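IWS1 (Encephalitozoon cuniculi, PDB 2XPP) probably acts as a transcription factor in RNA polymerase II transcription and contains a conserved helical domain of the TFIIS N-terminal family. Local coordinates at residues S77-I81 with K82-R86; P33-G36 with K37-V41. All blocks are in the same frame, centred on the assembly; numbering follows the deposited sequence.

Contact 1: residues S77-I81 with K82-R86; sequences SMPNI and KIRKR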
loop_
_atom_site.group_PDB
_atom_site.type_symbol
_atom_site.label_atom_id
_atom_site.label_comp_id
_atom_site.label_asym_id
_atom_site.label_seq_id
_atom_site.Cartn_x
_atom_site.Cartn_y
_atom_site.Cartn_z
ATOM N N SER A 77 6.043 2.506 -15.025
ATOM C CA SER A 77 5.458 1.163 -15.081
ATOM C C SER A 77 4.910 0.709 -13.718
ATOM O O SER A 77 5.283 1.243 -12.692
ATOM C CB SER A 77 6.464 0.124 -15.589
ATOM O OG SER A 77 7.550 -0.009 -14.699
ATOM N N MET A 78 4.011 -0.271 -13.718
ATOM C CA MET A 78 3.480 -0.762 -12.430
ATOM C C MET A 78 4.188 -2.055 -12.016
ATOM O O MET A 78 4.614 -2.836 -12.882
ATOM C CB MET A 78 1.965 -0.988 -12.512
ATOM C CG MET A 78 1.168 0.280 -12.829
ATOM S SD MET A 78 1.330 1.602 -11.626
ATOM C CE MET A 78 0.402 0.961 -10.206
ATOM N N PRO A 79 4.229 -2.324 -10.695
ATOM C CA PRO A 79 4.792 -3.608 -10.270
ATOM C C PRO A 79 4.012 -4.784 -10.793
ATOM O O PRO A 79 2.807 -4.645 -11.105
ATOM C CB PRO A 79 4.665 -3.580 -8.743
ATOM C CG PRO A 79 4.014 -2.321 -8.391
ATOM C CD PRO A 79 3.768 -1.480 -9.576
ATOM N N ASN A 80 4.703 -5.926 -10.904
ATOM C CA ASN A 80 4.113 -7.177 -11.354
ATOM C C ASN A 80 2.791 -7.453 -10.633
ATOM O O ASN A 80 2.671 -7.180 -9.423
ATOM C CB ASN A 80 5.098 -8.322 -11.066
ATOM C CG ASN A 80 4.678 -9.591 -11.647
ATOM O OD1 ASN A 80 3.658 -10.183 -11.259
ATOM N ND2 ASN A 80 5.473 -10.083 -12.637
ATOM N N ILE A 81 1.804 -7.921 -11.396
ATOM C CA ILE A 81 0.430 -8.079 -10.849
ATOM C C ILE A 81 0.439 -9.027 -9.613
ATOM O O ILE A 81 -0.467 -8.964 -8.739
ATOM C CB ILE A 81 -0.563 -8.555 -11.966
ATOM C CG1 ILE A 81 -2.023 -8.268 -11.519
ATOM C CG2 ILE A 81 -0.329 -10.011 -12.333
ATOM C CD1 ILE A 81 -3.047 -8.590 -12.528
ATOM N N LYS A 82 1.432 -9.912 -9.529
ATOM C CA LYS A 82 1.461 -10.817 -8.345
ATOM C C LYS A 82 1.683 -10.008 -7.064
ATOM O O LYS A 82 1.079 -10.295 -6.005
ATOM C CB LYS A 82 2.510 -11.898 -8.522
ATOM C CG LYS A 82 2.788 -12.683 -7.231
ATOM C CD LYS A 82 3.577 -13.929 -7.555
ATOM C CE LYS A 82 4.382 -14.433 -6.366
ATOM N NZ LYS A 82 5.852 -14.024 -6.465
ATOM N N ILE A 83 2.524 -8.969 -7.147
ATOM C CA ILE A 83 2.718 -8.032 -6.059
ATOM C C ILE A 83 1.465 -7.218 -5.722
ATOM O O ILE A 83 1.074 -7.093 -4.533
ATOM C CB ILE A 83 3.888 -7.061 -6.356
ATOM C CG1 ILE A 83 5.150 -7.888 -6.671
ATOM C CG2 ILE A 83 4.018 -6.024 -5.208
ATOM C CD1 ILE A 83 6.129 -7.114 -7.559
ATOM N N ARG A 84 0.821 -6.713 -6.766
ATOM C CA ARG A 84 -0.410 -5.927 -6.630
ATOM C C ARG A 84 -1.462 -6.761 -5.898
ATOM O O ARG A 84 -2.081 -6.288 -4.924
ATOM C CB ARG A 84 -0.913 -5.483 -7.998
ATOM C CG ARG A 84 0.170 -4.626 -8.683
ATOM C CD ARG A 84 -0.339 -3.731 -9.793
ATOM N NE ARG A 84 -1.258 -4.297 -10.789
ATOM C CZ ARG A 84 -0.883 -4.728 -12.005
ATOM N NH1 ARG A 84 0.400 -4.765 -12.329
ATOM N NH2 ARG A 84 -1.781 -5.158 -12.893
ATOM N N LYS A 85 -1.663 -7.981 -6.359
ATOM C CA LYS A 85 -2.703 -8.845 -5.755
ATOM C C LYS A 85 -2.369 -9.179 -4.315
ATOM O O LYS A 85 -3.232 -9.050 -3.414
ATOM C CB LYS A 85 -2.847 -10.127 -6.552
ATOM C CG LYS A 85 -3.566 -9.845 -7.817
ATOM C CD LYS A 85 -3.736 -11.138 -8.562
ATOM C CE LYS A 85 -4.628 -10.867 -9.725
ATOM N NZ LYS A 85 -4.871 -12.135 -10.459
ATOM N N ARG A 86 -1.137 -9.599 -4.077
ATOM C CA ARG A 86 -0.805 -10.107 -2.755
ATOM C C ARG A 86 -0.819 -9.009 -1.674
ATOM O O ARG A 86 -1.321 -9.248 -0.589
ATOM C CB ARG A 86 0.540 -10.750 -2.782
ATOM C CG ARG A 86 0.870 -11.367 -1.463
ATOM C CD ARG A 86 0.024 -12.648 -1.219
ATOM N NE ARG A 86 0.450 -13.224 0.045
ATOM C CZ ARG A 86 -0.325 -13.814 0.939
ATOM N NH1 ARG A 86 -1.633 -13.943 0.725
ATOM N NH2 ARG A 86 0.221 -14.272 2.055
#
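N80 meets K82 at the N-terminus of helix 81-92, where it is the N-cap. Its side-chain OD1 accepts from the backbone N of K82 at 2.8 Å. The bond is nearly straight (168°), and the N-H lies in the carbonyl plane on a lone pair of OD1. CG of N80 stands anti to its own backbone N (chi1 -172°), which turns the amide back over the first turn. The backbone carbonyl of N80 serves the same turn: its O accepts from N of R84 at 3.3 Å, and more weakly from N of I83. The next bond along the helix runs from N of K85 to O of I81.

R84 supplies a second, side-chain link. Its NH1 donates to the backbone O of P79 at 2.7 Å. This oxygen sits at the guanidinium edge, close to its plane, and the donor lies nearly along the C=O axis. The bend at chi3 (-46°) folds the arginine back toward the loop. The other guanidinium nitrogens have partners too, with NE in a salt bridge to E119.

Hydrocarbon packs around these bonds. I81 lays CG1 over one face of the guanidinium, offset toward its rim, with CG1 3.4 Å from NH2 of R84. Its CD1 reaches CE of K85, whose NZ is salt-bridged to E122. The apolar pair is P79 and I83: CD1 of the buried I83 packs against CB of P79 at 4.0 Å. It also touches CB of N80 at 3.8 Å.

The N-cap and the arginine bond thus secure both the first turn of the helix and the loop before it. One guanidinium ties P79 O to E119, and the acidic partner would be expected to offset its charge.

Contact 2: residues P33-G36 with K37-V41; sequences PATG and KIENV
The start of helix 36-48 is a loop-to-helix junction with T35 at the N-cap position. The T35 side chain makes no capping bond to the backbone. Its OG1 instead lies 2.9 Å from OE2 of E39 and donates a weak hydrogen bond to it. OG1 sits between the backbone N and the carbonyl carbon (chi1 61°), where it faces the carboxylate. The E39 chain crosses the threonine at a slant, and its CG rests 3.1 Å from O of T35. That same oxygen accepts from N of E39 at 3.0 Å. CG2 of I38 also packs against it, 3.2 Å away.

N40 bonds back to the first turn through its side chain. Its ND2 donates to O of G36 at 2.8 Å, almost straight at 168°. The oxygen lies in the amide plane of N40. The other end of this amide, OD1, accepts from R16 on helix 5-30.

Two waters join the loop to the helix through O of A34. One donates to this oxygen and accepts from N of I38 at 2.9 Å. The other accepts from NZ of K37, whose stronger partner is D24 in a salt bridge.

Water therefore takes the I38 N-H of the first turn, while D24 accepts from N of G36. One aspartate from helix 5-30 and one water thus take first-turn N-H groups that the T35 side chain leaves alone.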
loop_
_atom_site.group_PDB
_atom_site.type_symbol
_atom_site.label_atom_id
_atom_site.label_comp_id
_atom_site.label_asym_id
_atom_site.label_seq_id
_atom_site.Cartn_x
_atom_site.Cartn_y
_atom_site.Cartn_z
ATOM N N PRO A 33 17.807 -5.770 -14.044
ATOM C CA PRO A 33 16.576 -6.403 -13.543
ATOM C C PRO A 33 16.188 -5.897 -12.181
ATOM O O PRO A 33 17.061 -5.698 -11.337
ATOM C CB PRO A 33 16.955 -7.889 -13.465
ATOM C CG PRO A 33 17.933 -8.071 -14.570
ATOM C CD PRO A 33 18.668 -6.737 -14.750
ATOM N N ALA A 34 14.888 -5.701 -11.997
ATOM C CA ALA A 34 14.320 -5.163 -10.762
ATOM C C ALA A 34 13.343 -6.203 -10.226
ATOM O O ALA A 34 12.113 -5.995 -10.223
ATOM C CB ALA A 34 13.660 -3.848 -11.027
ATOM N N THR A 35 13.934 -7.307 -9.750
ATOM C CA THR A 35 13.176 -8.519 -9.371
ATOM C C THR A 35 13.090 -8.738 -7.842
ATOM O O THR A 35 12.612 -9.789 -7.399
ATOM C CB THR A 35 13.816 -9.773 -9.992
ATOM O OG1 THR A 35 15.166 -9.934 -9.516
ATOM C CG2 THR A 35 13.886 -9.660 -11.546
ATOM N N GLY A 36 13.542 -7.759 -7.043
ATOM C CA GLY A 36 13.539 -7.914 -5.565
ATOM C C GLY A 36 12.149 -8.076 -4.973
ATOM O O GLY A 36 11.925 -8.967 -4.109
ATOM N N LYS A 37 11.199 -7.275 -5.452
ATOM C CA LYS A 37 9.837 -7.375 -4.926
ATOM C C LYS A 37 9.237 -8.708 -5.262
ATOM O O LYS A 37 8.652 -9.399 -4.401
ATOM C CB LYS A 37 8.922 -6.257 -5.468
ATOM C CG LYS A 37 9.282 -4.883 -4.907
ATOM C CD LYS A 37 8.325 -3.777 -5.424
ATOM C CE LYS A 37 8.284 -3.714 -6.946
ATOM N NZ LYS A 37 9.621 -3.397 -7.501
ATOM N N ILE A 38 9.366 -9.083 -6.518
ATOM C CA ILE A 38 8.735 -10.352 -6.913
ATOM C C ILE A 38 9.360 -11.566 -6.230
ATOM O O ILE A 38 8.645 -12.528 -5.925
ATOM C CB ILE A 38 8.649 -10.451 -8.467
ATOM C CG1 ILE A 38 7.729 -11.600 -8.889
ATOM C CG2 ILE A 38 9.986 -10.625 -9.097
ATOM C CD1 ILE A 38 6.261 -11.302 -8.648
ATOM N N GLU A 39 10.675 -11.534 -5.992
ATOM C CA GLU A 39 11.380 -12.678 -5.401
ATOM C C GLU A 39 11.076 -12.809 -3.893
ATOM O O GLU A 39 11.298 -13.873 -3.290
ATOM C CB GLU A 39 12.892 -12.602 -5.659
ATOM C CG GLU A 39 13.235 -12.835 -7.147
ATOM C CD GLU A 39 14.679 -12.465 -7.538
ATOM O OE1 GLU A 39 15.408 -11.905 -6.694
ATOM O OE2 GLU A 39 15.084 -12.746 -8.708
ATOM N N ASN A 40 10.568 -11.733 -3.296
ATOM C CA ASN A 40 10.403 -11.695 -1.839
ATOM C C ASN A 40 8.961 -11.531 -1.383
ATOM O O ASN A 40 8.677 -11.655 -0.186
ATOM C CB ASN A 40 11.254 -10.566 -1.252
ATOM C CG ASN A 40 12.722 -10.885 -1.282
ATOM O OD1 ASN A 40 13.223 -11.617 -0.421
ATOM N ND2 ASN A 40 13.428 -10.393 -2.289
ATOM N N VAL A 41 8.065 -11.195 -2.304
ATOM C CA VAL A 41 6.702 -10.833 -1.915
ATOM C C VAL A 41 5.975 -11.958 -1.157
ATOM O O VAL A 41 5.214 -11.654 -0.215
ATOM C CB VAL A 41 5.812 -10.293 -3.087
ATOM C CG1 VAL A 41 5.521 -11.347 -4.163
ATOM C CG2 VAL A 41 4.526 -9.688 -2.544
HETATM O O HOH W 1 10.024 -7.279 -8.638
HETATM O O HOH W 2 10.083 -4.239 -10.417
#

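How the contacts relate
Contacts 1 and 2 are both helix starts, and their centres lie about 10 Å apart on the same side of the chain's centre. Along the chain they come in series, contact 2 first. They touch directly where helices 36-48 and 81-92 pack together. CD1 of I83 meets CB of K37 at 3.6 Å, and CG of the capping N80 meets CD1 of I38 at 3.8 Å. K82 brings its NZ within 3.2 Å of O of I38. The two starts differ in chemistry: helix 81-92 is capped by its own N-cap side chain, whereas helix 36-48 relies on D24 of another helix and on water.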